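Local coordinates for protein deoxyribodipyrimidine photo-lyase (Oryza sativa Japonica Group, PDB 3UMV) that uses the energy of absorbed light, through a bound flavin cofactor, to split cyclobutane pyrimidine dimers in DNA damaged by ultraviolet radiation, at residues L90-R95 with D240-G245; L284-H289 with Y424-R429; V322-A327 with D430-V435. One frame throughout, in Å; residues are numbered along the deposited sequence.

Interaction 1. Residues L90-R95 with D240-G245; sequences LGFLLR and DWCEPG
Pro244 lies on the ring of Phe92 as a proline-aromatic CH-pi pair. Its CB stands 3.3 Å from the centroid of the Phe92 ring and only 6° off the ring normal, so the C-H bonds of a rigid, flat-sided residue press into the pi cloud. Phe92 CG sits anti to the backbone N (chi1 -159°), which swings the ring out from the helix so that its face meets the proline. The same proline touches the helix at two further points: CB rests 3.3 Å from the carbonyl O of Phe92, and CG lies 3.7 Å from Arg95 CB. At the ring's rim, Cys242 SG approaches Phe92 CE1 at 3.9 Å, an edge-on sulfur-aromatic contact suited to a small polarisable side chain. Farther out, the guanidinium of Arg95 is drawn to a salt bridge with Glu238, while Tyr287 packs on both Phe92 and Cys242 and takes up the carbonyl of Glu243. Gly245 then forms the N-cap of helix 246-254, at backbone angles where a CB would jam against the carbonyl O of Pro244. The contact thus fastens the loop leading into that helix onto helix 87-106, which follows strand 70-75 of the alpha/beta domain, with helices 222-231 and 285-290 packed alongside.

Interaction 2. Residues L284-H289 with Y424-R429; sequences LSPYLH and YEIDGR. With FAD (flavin-adenine dinucleotide), chain I.
Ser285 and Asp427 meet through a short hydrogen bond, Ser285 OG donating to Asp427 OD2 at 2.6 Å on the anti lone pair of the carboxylate. Asp427 CG stands between its backbone N and carbonyl carbon (chi1 59°), bringing the carboxylate across to the serine; Arg396 forms a salt bridge with the same OD2. This is the tight, buried part, and FAD closes it: the flavin N3 donates to Asp427 O at 2.7 Å, and Ser285 N donates to phosphate oxygen O1P of FAD at 2.9 Å. Next to it, Pro286 CG meets Ile426 CG2 at 3.7 Å, two compact apolar groups crossing nearly at right angles. Toward the less buried side stands His289, its ring laid against the turn, with the carbonyl carbon of Asp427 over one face. Gly428 O also lies over a face, close to NE2 but too poorly angled for a hydrogen bond. His289 NE2 donates instead to Arg429 O at 3.2 Å, close to the ring plane but well above the carbonyl plane, a looser grip than the serine's. The guanidinium of Arg429 only brushes His289 CE1 and is held by the carbonyl of Leu82. Were His289 replaced by alanine, Arg429 O would probably lose this donor and a gap would open beside the turn. The chemistry implies that one aspartate reads the flavin imide through its backbone while its carboxylate ties the flavin end of the pocket to the phosphate end.

Interaction 3. Residues V322-A327 with D430-V435; sequences VRRELA and DPSGYV. With FAD (flavin-adenine dinucleotide), chain I.
The FAD pocket of the photolyase helical domain is walled here by two helices crossing almost perpendicularly, at 89°, with the adenine and the isoalloxazine of the bent cofactor gathered round their junction. The axes approach to 8.9 Å, and the small Ala327 suits the crossing: its single methyl points into the other helix, where CB lies 3.8 Å from Val435 CG2 and 3.6 Å from Ser432 OG. Pro431, in the first turn of helix 431-442, adds its CB against the backbone of Ala327. A branched valine and a rigid proline thus adjoin the alanine from different directions, without polar pairing across the helices. Asp430 is the N-cap: its OD1 accepts from Ser432 N at 2.9 Å on the anti lone pair, while its backbone O receives both Gly433 N and Tyr434 N.

The cofactor fits against both helices. Ser432 CB packs against the pyrimidine part of the flavin, nearest N1, and its OG, anti to the carbonyl carbon (chi1 -62°), turns to the adenine, 3.3 Å from FAD C2A. Arg324 passes its aliphatic chain by the ribose, then bends at chi3 so that NH2 forms a salt bridge with Glu325 OE2 and NE bonds to the carbonyl of Leu320. Gly433 suits its place because a side chain would run into flavin O4; its bare CA comes within 3.2 Å of FAD N5.

Overall arrangement
Interaction 1 precedes the other two along the chain, whereas interactions 2 and 3 interleave their segments, so the polypeptide returns to the FAD pocket repeatedly. The centres of interactions 1 and 2 lie about 10 Å apart, joined through Tyr287 and by Phe92 packing on Ile426. Interactions 2 and 3, with centres about 12 Å apart, share the cofactor and the continuous run 424-435, which passes from the turn into helix 431-442. Interactions 1 and 3 are about 22 Å apart between centres and do not touch. The series thus runs from helix 87-106 of the alpha/beta domain, through helix 285-290, to helix 310-333, linking that domain to the flavin site.

Interaction 1. Residues L90-R95 with D240-G245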
loop_
_atom_site.group_PDB
_atom_site.type_symbol
_atom_site.label_atom_id
_atom_site.label_comp_id
_atom_site.label_asym_id
_atom_site.label_seq_id
_atom_site.Cartn_x
_atom_site.Cartn_y
_atom_site.Cartn_z
ATOM N N LEU A 90 -0.612 -4.376 -12.553
ATOM C CA LEU A 90 -1.676 -3.824 -13.383
ATOM C C LEU A 90 -2.841 -4.806 -13.524
ATOM O O LEU A 90 -4.020 -4.418 -13.487
ATOM C CB LEU A 90 -1.112 -3.430 -14.748
ATOM C CG LEU A 90 -0.172 -2.224 -14.718
ATOM C CD1 LEU A 90 0.552 -2.058 -16.053
ATOM C CD2 LEU A 90 -0.935 -0.979 -14.380
ATOM N N GLY A 91 -2.516 -6.090 -13.657
ATOM C CA GLY A 91 -3.549 -7.088 -13.843
ATOM C C GLY A 91 -4.410 -7.194 -12.598
ATOM O O GLY A 91 -5.635 -7.272 -12.683
ATOM N N PHE A 92 -3.762 -7.188 -11.443
ATOM C CA PHE A 92 -4.454 -7.261 -10.154
ATOM C C PHE A 92 -5.362 -6.040 -9.942
ATOM O O PHE A 92 -6.514 -6.169 -9.513
ATOM C CB PHE A 92 -3.434 -7.366 -9.016
ATOM C CG PHE A 92 -3.992 -7.945 -7.732
ATOM C CD1 PHE A 92 -4.037 -9.317 -7.538
ATOM C CD2 PHE A 92 -4.449 -7.110 -6.709
ATOM C CE1 PHE A 92 -4.545 -9.856 -6.366
ATOM C CE2 PHE A 92 -4.942 -7.630 -5.536
ATOM C CZ PHE A 92 -4.992 -9.011 -5.351
ATOM N N LEU A 93 -4.838 -4.850 -10.223
ATOM C CA LEU A 93 -5.612 -3.632 -10.038
ATOM C C LEU A 93 -6.828 -3.662 -10.957
ATOM O O LEU A 93 -7.952 -3.427 -10.516
ATOM C CB LEU A 93 -4.758 -2.391 -10.337
ATOM C CG LEU A 93 -5.447 -1.024 -10.219
ATOM C CD1 LEU A 93 -4.399 0.037 -9.997
ATOM C CD2 LEU A 93 -6.281 -0.707 -11.453
ATOM N N LEU A 94 -6.607 -3.950 -12.231
ATOM C CA LEU A 94 -7.707 -3.867 -13.194
ATOM C C LEU A 94 -8.768 -4.944 -12.996
ATOM O O LEU A 94 -9.963 -4.676 -13.162
ATOM C CB LEU A 94 -7.197 -3.865 -14.639
ATOM C CG LEU A 94 -6.507 -2.569 -15.067
ATOM C CD1 LEU A 94 -5.757 -2.808 -16.368
ATOM C CD2 LEU A 94 -7.513 -1.422 -15.216
ATOM N N ARG A 95 -8.351 -6.168 -12.684
ATOM C CA ARG A 95 -9.338 -7.209 -12.419
ATOM C C ARG A 95 -10.138 -6.865 -11.159
ATOM O O ARG A 95 -11.327 -7.151 -11.084
ATOM C CB ARG A 95 -8.674 -8.587 -12.312
ATOM C CG ARG A 95 -7.901 -8.965 -13.564
ATOM C CD ARG A 95 -7.496 -10.434 -13.585
ATOM N NE ARG A 95 -6.568 -10.697 -14.681
ATOM C CZ ARG A 95 -6.930 -10.906 -15.946
ATOM N NH1 ARG A 95 -8.211 -10.902 -16.295
ATOM N NH2 ARG A 95 -6.002 -11.121 -16.868
ATOM N N ASP A 240 -1.310 -16.141 -9.084
ATOM C CA ASP A 240 -2.418 -17.069 -9.264
ATOM C C ASP A 240 -2.993 -17.561 -7.943
ATOM O O ASP A 240 -3.978 -18.293 -7.931
ATOM C CB ASP A 240 -1.966 -18.271 -10.096
ATOM C CG ASP A 240 -0.915 -19.117 -9.386
ATOM O OD1 ASP A 240 -0.105 -18.558 -8.613
ATOM O OD2 ASP A 240 -0.897 -20.349 -9.606
ATOM N N TRP A 241 -2.383 -17.165 -6.832
ATOM C CA TRP A 241 -2.750 -17.739 -5.539
ATOM C C TRP A 241 -3.779 -16.935 -4.740
ATOM O O TRP A 241 -4.241 -17.386 -3.696
ATOM C CB TRP A 241 -1.502 -18.000 -4.702
ATOM C CG TRP A 241 -0.572 -16.836 -4.665
ATOM C CD1 TRP A 241 0.477 -16.599 -5.509
ATOM C CD2 TRP A 241 -0.598 -15.745 -3.739
ATOM N NE1 TRP A 241 1.104 -15.426 -5.163
ATOM C CE2 TRP A 241 0.469 -14.886 -4.077
ATOM C CE3 TRP A 241 -1.416 -15.413 -2.651
ATOM C CZ2 TRP A 241 0.737 -13.716 -3.372
ATOM C CZ3 TRP A 241 -1.148 -14.247 -1.953
ATOM C CH2 TRP A 241 -0.081 -13.414 -2.317
ATOM N N CYS A 242 -4.128 -15.741 -5.204
ATOM C CA CYS A 242 -5.310 -15.064 -4.668
ATOM C C CYS A 242 -5.951 -14.155 -5.708
ATOM O O CYS A 242 -5.286 -13.692 -6.641
ATOM C CB CYS A 242 -5.018 -14.294 -3.370
ATOM S SG CYS A 242 -4.322 -12.640 -3.578
ATOM N N GLU A 243 -7.246 -13.923 -5.532
ATOM C CA GLU A 243 -8.051 -13.141 -6.462
ATOM C C GLU A 243 -8.159 -11.709 -5.952
ATOM O O GLU A 243 -8.289 -11.486 -4.754
ATOM C CB GLU A 243 -9.451 -13.745 -6.553
ATOM C CG GLU A 243 -10.057 -13.722 -7.945
ATOM C CD GLU A 243 -9.610 -14.895 -8.799
ATOM O OE1 GLU A 243 -10.411 -15.349 -9.645
ATOM O OE2 GLU A 243 -8.463 -15.363 -8.629
ATOM N N PRO A 244 -8.117 -10.727 -6.862
ATOM C CA PRO A 244 -8.238 -9.346 -6.388
ATOM C C PRO A 244 -9.676 -8.916 -6.116
ATOM O O PRO A 244 -10.616 -9.504 -6.658
ATOM C CB PRO A 244 -7.678 -8.528 -7.551
ATOM C CG PRO A 244 -7.958 -9.374 -8.764
ATOM C CD PRO A 244 -7.792 -10.805 -8.298
ATOM N N GLY A 245 -9.832 -7.886 -5.291
ATOM C CA GLY A 245 -11.131 -7.265 -5.091
ATOM C C GLY A 245 -11.685 -7.382 -3.684
ATOM O O GLY A 245 -11.165 -8.141 -2.860
#

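Interaction 2. Residues L284-H289 with Y424-R429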
loop_
_atom_site.group_PDB
_atom_site.type_symbol
_atom_site.label_atom_id
_atom_site.label_comp_id
_atom_site.label_asym_id
_atom_site.label_seq_id
_atom_site.Cartn_x
_atom_site.Cartn_y
_atom_site.Cartn_z
ATOM N N LEU A 284 -2.811 -10.298 3.772
ATOM C CA LEU A 284 -3.677 -9.137 3.562
ATOM C C LEU A 284 -3.050 -8.017 2.749
ATOM O O LEU A 284 -3.772 -7.211 2.164
ATOM C CB LEU A 284 -4.163 -8.567 4.898
ATOM C CG LEU A 284 -5.203 -9.404 5.635
ATOM C CD1 LEU A 284 -5.427 -8.803 7.012
ATOM C CD2 LEU A 284 -6.505 -9.438 4.833
ATOM N N SER A 285 -1.721 -7.957 2.717
ATOM C CA SER A 285 -1.054 -6.804 2.094
ATOM C C SER A 285 -1.443 -6.537 0.632
ATOM O O SER A 285 -1.515 -5.388 0.211
ATOM C CB SER A 285 0.463 -6.899 2.243
ATOM O OG SER A 285 0.992 -7.996 1.521
ATOM N N PRO A 286 -1.701 -7.583 -0.157
ATOM C CA PRO A 286 -2.098 -7.245 -1.534
ATOM C C PRO A 286 -3.382 -6.413 -1.541
ATOM O O PRO A 286 -3.480 -5.360 -2.171
ATOM C CB PRO A 286 -2.340 -8.610 -2.179
ATOM C CG PRO A 286 -1.551 -9.580 -1.341
ATOM C CD PRO A 286 -1.564 -9.040 0.055
ATOM N N TYR A 287 -4.366 -6.886 -0.783
ATOM C CA TYR A 287 -5.644 -6.205 -0.646
ATOM C C TYR A 287 -5.541 -4.819 0.004
ATOM O O TYR A 287 -6.176 -3.872 -0.443
ATOM C CB TYR A 287 -6.588 -7.103 0.145
ATOM C CG TYR A 287 -6.784 -8.454 -0.512
ATOM C CD1 TYR A 287 -6.356 -9.632 0.107
ATOM C CD2 TYR A 287 -7.436 -8.558 -1.731
ATOM C CE1 TYR A 287 -6.543 -10.874 -0.506
ATOM C CE2 TYR A 287 -7.627 -9.788 -2.338
ATOM C CZ TYR A 287 -7.198 -10.939 -1.721
ATOM O OH TYR A 287 -7.410 -12.150 -2.341
ATOM N N LEU A 288 -4.723 -4.698 1.041
ATOM C CA LEU A 288 -4.557 -3.430 1.733
ATOM C C LEU A 288 -3.857 -2.428 0.826
ATOM O O LEU A 288 -4.217 -1.246 0.801
ATOM C CB LEU A 288 -3.747 -3.634 3.024
ATOM C CG LEU A 288 -4.486 -4.383 4.141
ATOM C CD1 LEU A 288 -3.544 -4.639 5.303
ATOM C CD2 LEU A 288 -5.710 -3.630 4.608
ATOM N N HIS A 289 -2.871 -2.895 0.057
ATOM C CA HIS A 289 -2.189 -1.982 -0.844
ATOM C C HIS A 289 -3.116 -1.289 -1.851
ATOM O O HIS A 289 -3.015 -0.078 -2.077
ATOM C CB HIS A 289 -1.072 -2.661 -1.627
ATOM C CG HIS A 289 -0.476 -1.754 -2.643
ATOM N ND1 HIS A 289 -0.825 -1.793 -3.977
ATOM C CD2 HIS A 289 0.356 -0.699 -2.502
ATOM C CE1 HIS A 289 -0.195 -0.826 -4.621
ATOM N NE2 HIS A 289 0.531 -0.151 -3.746
ATOM N N TYR A 424 8.555 -6.588 -8.417
ATOM C CA TYR A 424 8.053 -7.939 -8.199
ATOM C C TYR A 424 6.945 -8.109 -7.159
ATOM O O TYR A 424 6.126 -9.033 -7.270
ATOM C CB TYR A 424 9.233 -8.858 -7.839
ATOM C CG TYR A 424 10.154 -9.100 -9.025
ATOM C CD1 TYR A 424 11.422 -8.536 -9.090
ATOM C CD2 TYR A 424 9.730 -9.871 -10.086
ATOM C CE1 TYR A 424 12.264 -8.775 -10.184
ATOM C CE2 TYR A 424 10.558 -10.111 -11.179
ATOM C CZ TYR A 424 11.810 -9.552 -11.222
ATOM O OH TYR A 424 12.617 -9.796 -12.309
ATOM N N GLU A 425 6.931 -7.272 -6.125
ATOM C CA GLU A 425 5.951 -7.458 -5.058
ATOM C C GLU A 425 4.549 -7.009 -5.478
ATOM O O GLU A 425 4.363 -5.960 -6.091
ATOM C CB GLU A 425 6.371 -6.733 -3.771
ATOM C CG GLU A 425 7.691 -7.150 -3.191
ATOM C CD GLU A 425 7.628 -8.428 -2.357
ATOM O OE1 GLU A 425 8.576 -8.673 -1.590
ATOM O OE2 GLU A 425 6.636 -9.175 -2.453
ATOM N N ILE A 426 3.557 -7.816 -5.136
ATOM C CA ILE A 426 2.175 -7.452 -5.401
ATOM C C ILE A 426 1.735 -6.293 -4.508
ATOM O O ILE A 426 0.842 -5.537 -4.868
ATOM C CB ILE A 426 1.242 -8.673 -5.248
ATOM C CG1 ILE A 426 -0.160 -8.333 -5.765
ATOM C CG2 ILE A 426 1.237 -9.194 -3.806
ATOM C CD1 ILE A 426 -0.158 -7.855 -7.184
ATOM N N ASP A 427 2.413 -6.129 -3.377
ATOM C CA ASP A 427 2.092 -5.097 -2.397
ATOM C C ASP A 427 3.062 -3.902 -2.441
ATOM O O ASP A 427 3.054 -3.035 -1.557
ATOM C CB ASP A 427 1.990 -5.719 -0.977
ATOM C CG ASP A 427 3.281 -6.414 -0.529
ATOM O OD1 ASP A 427 4.362 -6.127 -1.081
ATOM O OD2 ASP A 427 3.216 -7.255 0.393
ATOM N N GLY A 428 3.868 -3.850 -3.502
ATOM C CA GLY A 428 4.933 -2.870 -3.638
ATOM C C GLY A 428 4.458 -1.527 -4.158
ATOM O O GLY A 428 3.256 -1.320 -4.330
ATOM N N ARG A 429 5.397 -0.615 -4.409
ATOM C CA ARG A 429 5.060 0.759 -4.798
ATOM C C ARG A 429 4.120 1.338 -3.738
ATOM O O ARG A 429 3.024 1.816 -4.038
ATOM C CB ARG A 429 4.432 0.797 -6.208
ATOM C CG ARG A 429 5.361 0.319 -7.342
ATOM C CD ARG A 429 4.568 -0.056 -8.612
ATOM N NE ARG A 429 3.398 -0.863 -8.271
ATOM C CZ ARG A 429 2.135 -0.464 -8.429
ATOM N NH1 ARG A 429 1.857 0.721 -8.984
ATOM N NH2 ARG A 429 1.143 -1.261 -8.047
HETATM P PA FAD I . 1.179 -9.702 8.217
HETATM O O1A FAD I . 2.279 -10.140 9.135
HETATM O O2A FAD I . -0.052 -10.565 8.260
HETATM O O5B FAD I . 0.829 -8.177 8.553
HETATM C C5B FAD I . -0.477 -7.660 8.414
HETATM C C4B FAD I . -0.413 -6.218 7.900
HETATM O O4B FAD I . 0.338 -5.378 8.763
HETATM C C3B FAD I . 0.299 -6.125 6.564
HETATM O O3B FAD I . -0.568 -6.419 5.494
HETATM C C2B FAD I . 0.715 -4.684 6.556
HETATM O O2B FAD I . -0.407 -3.869 6.275
HETATM C C1B FAD I . 1.082 -4.455 7.999
HETATM N N9A FAD I . 2.525 -4.654 8.214
HETATM C C8A FAD I . 3.166 -5.797 8.613
HETATM N N7A FAD I . 4.489 -5.521 8.690
HETATM C C5A FAD I . 4.695 -4.223 8.330
HETATM C C6A FAD I . 5.825 -3.402 8.227
HETATM N N6A FAD I . 7.036 -3.814 8.601
HETATM N N1A FAD I . 5.685 -2.091 7.829
HETATM C C2A FAD I . 4.436 -1.589 7.545
HETATM N N3A FAD I . 3.326 -2.397 7.642
HETATM C C4A FAD I . 3.458 -3.682 8.040
HETATM N N1 FAD I . 4.880 -3.954 2.980
HETATM C C2 FAD I . 4.018 -3.624 1.975
HETATM O O2 FAD I . 2.821 -3.541 2.253
HETATM N N3 FAD I . 4.490 -3.368 0.699
HETATM C C4 FAD I . 5.841 -3.461 0.418
HETATM O O4 FAD I . 6.258 -3.238 -0.723
HETATM C C4X FAD I . 6.712 -3.787 1.451
HETATM N N5 FAD I . 8.064 -3.908 1.235
HETATM C C5X FAD I . 8.916 -4.213 2.278
HETATM C C6 FAD I . 10.297 -4.302 2.053
HETATM C C7 FAD I . 11.161 -4.616 3.107
HETATM C C7M FAD I . 12.642 -4.691 2.841
HETATM C C8 FAD I . 10.632 -4.848 4.380
HETATM C C8M FAD I . 11.508 -5.192 5.547
HETATM C C9 FAD I . 9.265 -4.769 4.585
HETATM C C9A FAD I . 8.413 -4.451 3.544
HETATM N N10 FAD I . 7.052 -4.378 3.760
HETATM C C10 FAD I . 6.224 -4.039 2.717
HETATM C "C1'" FAD I . 6.439 -4.634 5.129
HETATM C "C2'" FAD I . 6.036 -6.121 5.382
HETATM O "O2'" FAD I . 7.055 -7.072 5.051
HETATM C "C3'" FAD I . 4.745 -6.552 4.662
HETATM O "O3'" FAD I . 3.735 -5.615 4.927
HETATM C "C4'" FAD I . 4.244 -7.933 5.090
HETATM O "O4'" FAD I . 5.240 -8.904 4.829
HETATM C "C5'" FAD I . 2.957 -8.230 4.322
HETATM O "O5'" FAD I . 2.512 -9.563 4.406
HETATM P P FAD I . 1.186 -9.894 5.248
HETATM O O1P FAD I . 0.043 -8.991 4.828
HETATM O O2P FAD I . 0.859 -11.357 5.102
HETATM O O3P FAD I . 1.786 -9.576 6.711
#

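Interaction 3. Residues V322-A327 with D430-V435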
loop_
_atom_site.group_PDB
_atom_site.type_symbol
_atom_site.label_atom_id
_atom_site.label_comp_id
_atom_site.label_asym_id
_atom_site.label_seq_id
_atom_site.Cartn_x
_atom_site.Cartn_y
_atom_site.Cartn_z
ATOM N N VAL A 322 -0.177 0.300 13.876
ATOM C CA VAL A 322 0.966 1.122 14.223
ATOM C C VAL A 322 2.074 1.151 13.159
ATOM O O VAL A 322 2.491 2.219 12.726
ATOM C CB VAL A 322 1.538 0.752 15.601
ATOM C CG1 VAL A 322 2.896 1.380 15.781
ATOM C CG2 VAL A 322 0.589 1.247 16.684
ATOM N N ARG A 323 2.548 -0.016 12.747
ATOM C CA ARG A 323 3.647 -0.051 11.793
ATOM C C ARG A 323 3.220 0.504 10.434
ATOM O O ARG A 323 3.891 1.380 9.876
ATOM C CB ARG A 323 4.223 -1.460 11.668
ATOM C CG ARG A 323 4.835 -1.984 12.957
ATOM C CD ARG A 323 6.194 -2.621 12.680
ATOM N NE ARG A 323 7.172 -1.626 12.246
ATOM C CZ ARG A 323 8.090 -1.091 13.045
ATOM N NH1 ARG A 323 8.944 -0.188 12.578
ATOM N NH2 ARG A 323 8.154 -1.473 14.314
ATOM N N ARG A 324 2.100 0.012 9.910
ATOM C CA ARG A 324 1.659 0.424 8.582
ATOM C C ARG A 324 1.439 1.934 8.572
ATOM O O ARG A 324 1.907 2.633 7.671
ATOM C CB ARG A 324 0.378 -0.293 8.162
ATOM C CG ARG A 324 -0.143 0.176 6.796
ATOM C CD ARG A 324 -1.446 -0.514 6.451
ATOM N NE ARG A 324 -2.357 -0.386 7.580
ATOM C CZ ARG A 324 -3.102 0.679 7.850
ATOM N NH1 ARG A 324 -3.114 1.741 7.037
ATOM N NH2 ARG A 324 -3.864 0.673 8.941
ATOM N N GLU A 325 0.742 2.437 9.584
ATOM C CA GLU A 325 0.466 3.866 9.632
ATOM C C GLU A 325 1.701 4.721 9.902
ATOM O O GLU A 325 1.761 5.881 9.484
ATOM C CB GLU A 325 -0.737 4.165 10.546
ATOM C CG GLU A 325 -1.999 3.578 9.928
ATOM C CD GLU A 325 -3.300 3.828 10.680
ATOM O OE1 GLU A 325 -3.409 4.804 11.458
ATOM O OE2 GLU A 325 -4.235 3.035 10.433
ATOM N N LEU A 326 2.692 4.135 10.574
ATOM C CA LEU A 326 3.979 4.790 10.762
ATOM C C LEU A 326 4.664 5.006 9.412
ATOM O O LEU A 326 5.352 6.008 9.225
ATOM C CB LEU A 326 4.877 3.971 11.697
ATOM C CG LEU A 326 6.326 4.476 11.805
ATOM C CD1 LEU A 326 6.427 5.865 12.428
ATOM C CD2 LEU A 326 7.133 3.471 12.582
ATOM N N ALA A 327 4.467 4.082 8.471
ATOM C CA ALA A 327 5.038 4.269 7.143
ATOM C C ALA A 327 4.389 5.437 6.411
ATOM O O ALA A 327 5.094 6.175 5.721
ATOM C CB ALA A 327 4.964 2.985 6.295
ATOM N N ASP A 430 4.595 1.300 -2.493
ATOM C CA ASP A 430 3.778 1.518 -1.312
ATOM C C ASP A 430 4.642 2.205 -0.267
ATOM O O ASP A 430 5.808 1.883 -0.130
ATOM C CB ASP A 430 3.340 0.148 -0.753
ATOM C CG ASP A 430 2.245 0.263 0.307
ATOM O OD1 ASP A 430 2.566 0.493 1.495
ATOM O OD2 ASP A 430 1.056 0.128 -0.055
ATOM N N PRO A 431 4.062 3.124 0.507
ATOM C CA PRO A 431 4.835 3.720 1.600
ATOM C C PRO A 431 5.578 2.667 2.440
ATOM O O PRO A 431 6.727 2.864 2.835
ATOM C CB PRO A 431 3.759 4.427 2.423
ATOM C CG PRO A 431 2.721 4.798 1.383
ATOM C CD PRO A 431 2.674 3.621 0.469
ATOM N N SER A 432 4.917 1.552 2.717
ATOM C CA SER A 432 5.532 0.499 3.512
ATOM C C SER A 432 6.677 -0.219 2.813
ATOM O O SER A 432 7.503 -0.822 3.470
ATOM C CB SER A 432 4.495 -0.525 3.976
ATOM O OG SER A 432 3.513 0.076 4.812
ATOM N N GLY A 433 6.710 -0.183 1.483
ATOM C CA GLY A 433 7.845 -0.711 0.741
ATOM C C GLY A 433 9.064 0.180 0.860
ATOM O O GLY A 433 10.172 -0.298 1.122
ATOM N N TYR A 434 8.864 1.477 0.659
ATOM C CA TYR A 434 9.942 2.431 0.838
ATOM C C TYR A 434 10.440 2.356 2.261
ATOM O O TYR A 434 11.654 2.301 2.509
ATOM C CB TYR A 434 9.469 3.848 0.529
ATOM C CG TYR A 434 9.091 4.036 -0.928
ATOM C CD1 TYR A 434 7.780 4.198 -1.308
ATOM C CD2 TYR A 434 10.068 4.048 -1.913
ATOM C CE1 TYR A 434 7.432 4.360 -2.631
ATOM C CE2 TYR A 434 9.739 4.229 -3.238
ATOM C CZ TYR A 434 8.423 4.390 -3.593
ATOM O OH TYR A 434 8.107 4.575 -4.925
ATOM N N VAL A 435 9.506 2.329 3.210
ATOM C CA VAL A 435 9.883 2.310 4.617
ATOM C C VAL A 435 10.576 1.001 5.032
ATOM O O VAL A 435 11.519 1.034 5.812
ATOM C CB VAL A 435 8.718 2.724 5.559
ATOM C CG1 VAL A 435 9.058 2.477 7.050
ATOM C CG2 VAL A 435 8.433 4.211 5.344
HETATM P PA FAD I . 1.179 -9.702 8.217
HETATM O O1A FAD I . 2.279 -10.140 9.135
HETATM O O2A FAD I . -0.052 -10.565 8.260
HETATM O O5B FAD I . 0.829 -8.177 8.553
HETATM C C5B FAD I . -0.477 -7.660 8.414
HETATM C C4B FAD I . -0.413 -6.218 7.900
HETATM O O4B FAD I . 0.338 -5.378 8.763
HETATM C C3B FAD I . 0.299 -6.125 6.564
HETATM O O3B FAD I . -0.568 -6.419 5.494
HETATM C C2B FAD I . 0.715 -4.684 6.556
HETATM O O2B FAD I . -0.407 -3.869 6.275
HETATM C C1B FAD I . 1.082 -4.455 7.999
HETATM N N9A FAD I . 2.525 -4.654 8.214
HETATM C C8A FAD I . 3.166 -5.797 8.613
HETATM N N7A FAD I . 4.489 -5.521 8.690
HETATM C C5A FAD I . 4.695 -4.223 8.330
HETATM C C6A FAD I . 5.825 -3.402 8.227
HETATM N N6A FAD I . 7.036 -3.814 8.601
HETATM N N1A FAD I . 5.685 -2.091 7.829
HETATM C C2A FAD I . 4.436 -1.589 7.545
HETATM N N3A FAD I . 3.326 -2.397 7.642
HETATM C C4A FAD I . 3.458 -3.682 8.040
HETATM N N1 FAD I . 4.880 -3.954 2.980
HETATM C C2 FAD I . 4.018 -3.624 1.975
HETATM O O2 FAD I . 2.821 -3.541 2.253
HETATM N N3 FAD I . 4.490 -3.368 0.699
HETATM C C4 FAD I . 5.841 -3.461 0.418
HETATM O O4 FAD I . 6.258 -3.238 -0.723
HETATM C C4X FAD I . 6.712 -3.787 1.451
HETATM N N5 FAD I . 8.064 -3.908 1.235
HETATM C C5X FAD I . 8.916 -4.213 2.278
HETATM C C6 FAD I . 10.297 -4.302 2.053
HETATM C C7 FAD I . 11.161 -4.616 3.107
HETATM C C7M FAD I . 12.642 -4.691 2.841
HETATM C C8 FAD I . 10.632 -4.848 4.380
HETATM C C8M FAD I . 11.508 -5.192 5.547
HETATM C C9 FAD I . 9.265 -4.769 4.585
HETATM C C9A FAD I . 8.413 -4.451 3.544
HETATM N N10 FAD I . 7.052 -4.378 3.760
HETATM C C10 FAD I . 6.224 -4.039 2.717
HETATM C "C1'" FAD I . 6.439 -4.634 5.129
HETATM C "C2'" FAD I . 6.036 -6.121 5.382
HETATM O "O2'" FAD I . 7.055 -7.072 5.051
HETATM C "C3'" FAD I . 4.745 -6.552 4.662
HETATM O "O3'" FAD I . 3.735 -5.615 4.927
HETATM C "C4'" FAD I . 4.244 -7.933 5.090
HETATM O "O4'" FAD I . 5.240 -8.904 4.829
HETATM C "C5'" FAD I . 2.957 -8.230 4.322
HETATM O "O5'" FAD I . 2.512 -9.563 4.406
HETATM P P FAD I . 1.186 -9.894 5.248
HETATM O O1P FAD I . 0.043 -8.991 4.828
HETATM O O2P FAD I . 0.859 -11.357 5.102
HETATM O O3P FAD I . 1.786 -9.576 6.711
#